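Probable low molecular weight protein-tyrosine-phosphatase AmsI (Erwinia amylovora, PDB 4D74) probably removes phosphate from phosphotyrosine in proteins, as a low molecular weight tyrosine phosphatase that may be required for production of the virulence exopolysaccharide amylovoran. Local coordinates at residues I58-L63 with Q87-Q92. The protein carries 1 engineered substitution. Sequence-based numbering, arbitrary orientation.
Sequences IASAGL and QDHVAQ. With SO4 (sulfate ion), chain D.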
loop_
_atom_site.group_PDB
_atom_site.type_symbol
_atom_site.label_atom_id
_atom_site.label_comp_id
_atom_site.label_asym_id
_atom_site.label_seq_id
_atom_site.Cartn_x
_atom_site.Cartn_y
_atom_site.Cartn_z
ATOM N N ILE A 58 -14.591 -14.058 -6.018
ATOM C CA ILE A 58 -14.599 -12.891 -5.168
ATOM C C ILE A 58 -15.628 -13.181 -4.079
ATOM O O ILE A 58 -16.777 -13.560 -4.383
ATOM C CB ILE A 58 -15.032 -11.617 -5.888
ATOM C CG1 ILE A 58 -14.325 -11.423 -7.241
ATOM C CG2 ILE A 58 -14.820 -10.406 -4.961
ATOM C CD1 ILE A 58 -12.865 -11.141 -7.167
ATOM N N ALA A 59 -15.239 -13.020 -2.821
ATOM C CA ALA A 59 -16.183 -13.208 -1.694
ATOM C C ALA A 59 -15.883 -12.195 -0.596
ATOM O O ALA A 59 -14.937 -11.388 -0.718
ATOM C CB ALA A 59 -16.022 -14.606 -1.121
ATOM N N SER A 60 -16.678 -12.235 0.467
ATOM C CA SER A 60 -16.463 -11.349 1.576
ATOM C C SER A 60 -16.806 -12.067 2.860
ATOM O O SER A 60 -17.477 -13.107 2.842
ATOM C CB SER A 60 -17.284 -10.071 1.434
ATOM O OG SER A 60 -18.697 -10.294 1.394
ATOM N N ALA A 61 -16.297 -11.544 3.963
ATOM C CA ALA A 61 -16.544 -12.150 5.253
ATOM C C ALA A 61 -16.376 -11.110 6.316
ATOM O O ALA A 61 -15.828 -10.031 6.062
ATOM C CB ALA A 61 -15.598 -13.287 5.494
ATOM N N GLY A 62 -16.848 -11.422 7.521
ATOM C CA GLY A 62 -16.793 -10.454 8.593
ATOM C C GLY A 62 -15.988 -10.984 9.756
ATOM O O GLY A 62 -16.116 -12.145 10.157
ATOM N N LEU A 63 -15.236 -10.092 10.374
ATOM C CA LEU A 63 -14.491 -10.413 11.609
ATOM C C LEU A 63 -15.398 -10.793 12.781
ATOM O O LEU A 63 -15.030 -11.616 13.641
ATOM C CB LEU A 63 -13.613 -9.218 11.994
ATOM C CG LEU A 63 -12.455 -9.052 11.011
ATOM C CD1 LEU A 63 -11.897 -7.644 11.025
ATOM C CD2 LEU A 63 -11.385 -10.070 11.312
ATOM N N GLN A 87 -27.816 -8.310 -4.223
ATOM C CA GLN A 87 -28.772 -9.398 -3.999
ATOM C C GLN A 87 -28.142 -10.707 -3.657
ATOM O O GLN A 87 -27.072 -11.067 -4.132
ATOM C CB GLN A 87 -29.600 -9.616 -5.262
ATOM C CG GLN A 87 -31.016 -9.128 -5.189
ATOM C CD GLN A 87 -31.841 -9.787 -6.298
ATOM O OE1 GLN A 87 -31.635 -9.486 -7.463
ATOM N NE2 GLN A 87 -32.724 -10.731 -5.939
ATOM N N ASP A 88 -28.869 -11.463 -2.824
ATOM C CA ASP A 88 -28.479 -12.784 -2.379
ATOM C C ASP A 88 -27.138 -12.833 -1.685
ATOM O O ASP A 88 -26.367 -13.755 -1.827
ATOM C CB ASP A 88 -28.652 -13.809 -3.488
ATOM C CG ASP A 88 -30.152 -13.983 -3.860
ATOM O OD1 ASP A 88 -31.005 -14.238 -2.941
ATOM O OD2 ASP A 88 -30.481 -13.787 -5.053
ATOM N N HIS A 89 -26.879 -11.791 -0.919
ATOM C CA HIS A 89 -25.727 -11.794 -0.055
ATOM C C HIS A 89 -26.095 -12.492 1.226
ATOM O O HIS A 89 -27.173 -12.242 1.751
ATOM C CB HIS A 89 -25.305 -10.379 0.256
ATOM C CG HIS A 89 -24.171 -10.329 1.219
ATOM N ND1 HIS A 89 -22.905 -10.744 0.881
ATOM C CD2 HIS A 89 -24.116 -9.959 2.519
ATOM C CE1 HIS A 89 -22.128 -10.679 1.951
ATOM N NE2 HIS A 89 -22.838 -10.169 2.949
ATOM N N VAL A 90 -25.212 -13.349 1.704
ATOM C CA VAL A 90 -25.392 -14.043 2.992
ATOM C C VAL A 90 -24.121 -13.831 3.825
ATOM O O VAL A 90 -23.021 -14.324 3.489
ATOM C CB VAL A 90 -25.671 -15.543 2.791
ATOM C CG1 VAL A 90 -25.896 -16.233 4.130
ATOM C CG2 VAL A 90 -26.905 -15.714 1.881
ATOM N N ALA A 91 -24.258 -13.062 4.906
ATOM C CA ALA A 91 -23.108 -12.744 5.705
ATOM C C ALA A 91 -22.501 -13.981 6.335
ATOM O O ALA A 91 -23.201 -14.899 6.751
ATOM C CB ALA A 91 -23.488 -11.711 6.756
ATOM N N GLN A 92 -21.161 -14.039 6.350
ATOM C CA GLN A 92 -20.442 -15.154 6.907
ATOM C C GLN A 92 -19.270 -14.715 7.780
ATOM O O GLN A 92 -18.632 -13.706 7.499
ATOM C CB GLN A 92 -19.979 -16.091 5.766
ATOM C CG GLN A 92 -18.902 -15.525 4.868
ATOM C CD GLN A 92 -18.460 -16.498 3.788
ATOM O OE1 GLN A 92 -18.679 -17.719 3.868
ATOM N NE2 GLN A 92 -17.817 -15.947 2.753
HETATM S S SO4 D . -31.434 -10.284 -0.748
HETATM O O1 SO4 D . -31.499 -10.884 -2.113
HETATM O O2 SO4 D . -31.692 -8.813 -0.826
HETATM O O3 SO4 D . -30.143 -10.710 -0.122
HETATM O O4 SO4 D . -32.497 -10.884 0.071
#
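S60 OG is hydrogen-bonded to both E46 and N38, and it also meets the imidazole of H89 at the ring edge, near the ring plane, with OG 3.5 Å from H89 CE1. That ring reaches back towards the strand because CG stands anti to the backbone N (chi1 176°), and its NE2 is hydrogen-bonded to N38 O. N38 OD1 also accepts a hydrogen bond from the backbone N of Q92. N38 belongs to the C35-R41 phosphate-binding loop of this family, so its bonds to S60, H89 and Q92 probably steady that loop. Farther along, Q92 meets the strand edge twice. Its extended side chain brings NE2 to 2.9 Å from S60 O in a nearly straight bond (174°), the acceptor in the Q92 amide plane but NE2 tilted 26° from the carbonyl plane of S60. The backbone O of Q92 accepts a hydrogen bond from G62 N (2.9 Å). A61 lies between the two bonded residues, its CB packing on Q92 CG (4.0 Å). Irregular segment 87-92, between helices 73-81 and 96-101, runs along the edge of outermost strand 57-62 that strand 30-35 does not use, while M98 of helix 96-101 touches A61 and Q92 and helix 41-52 packs against H89.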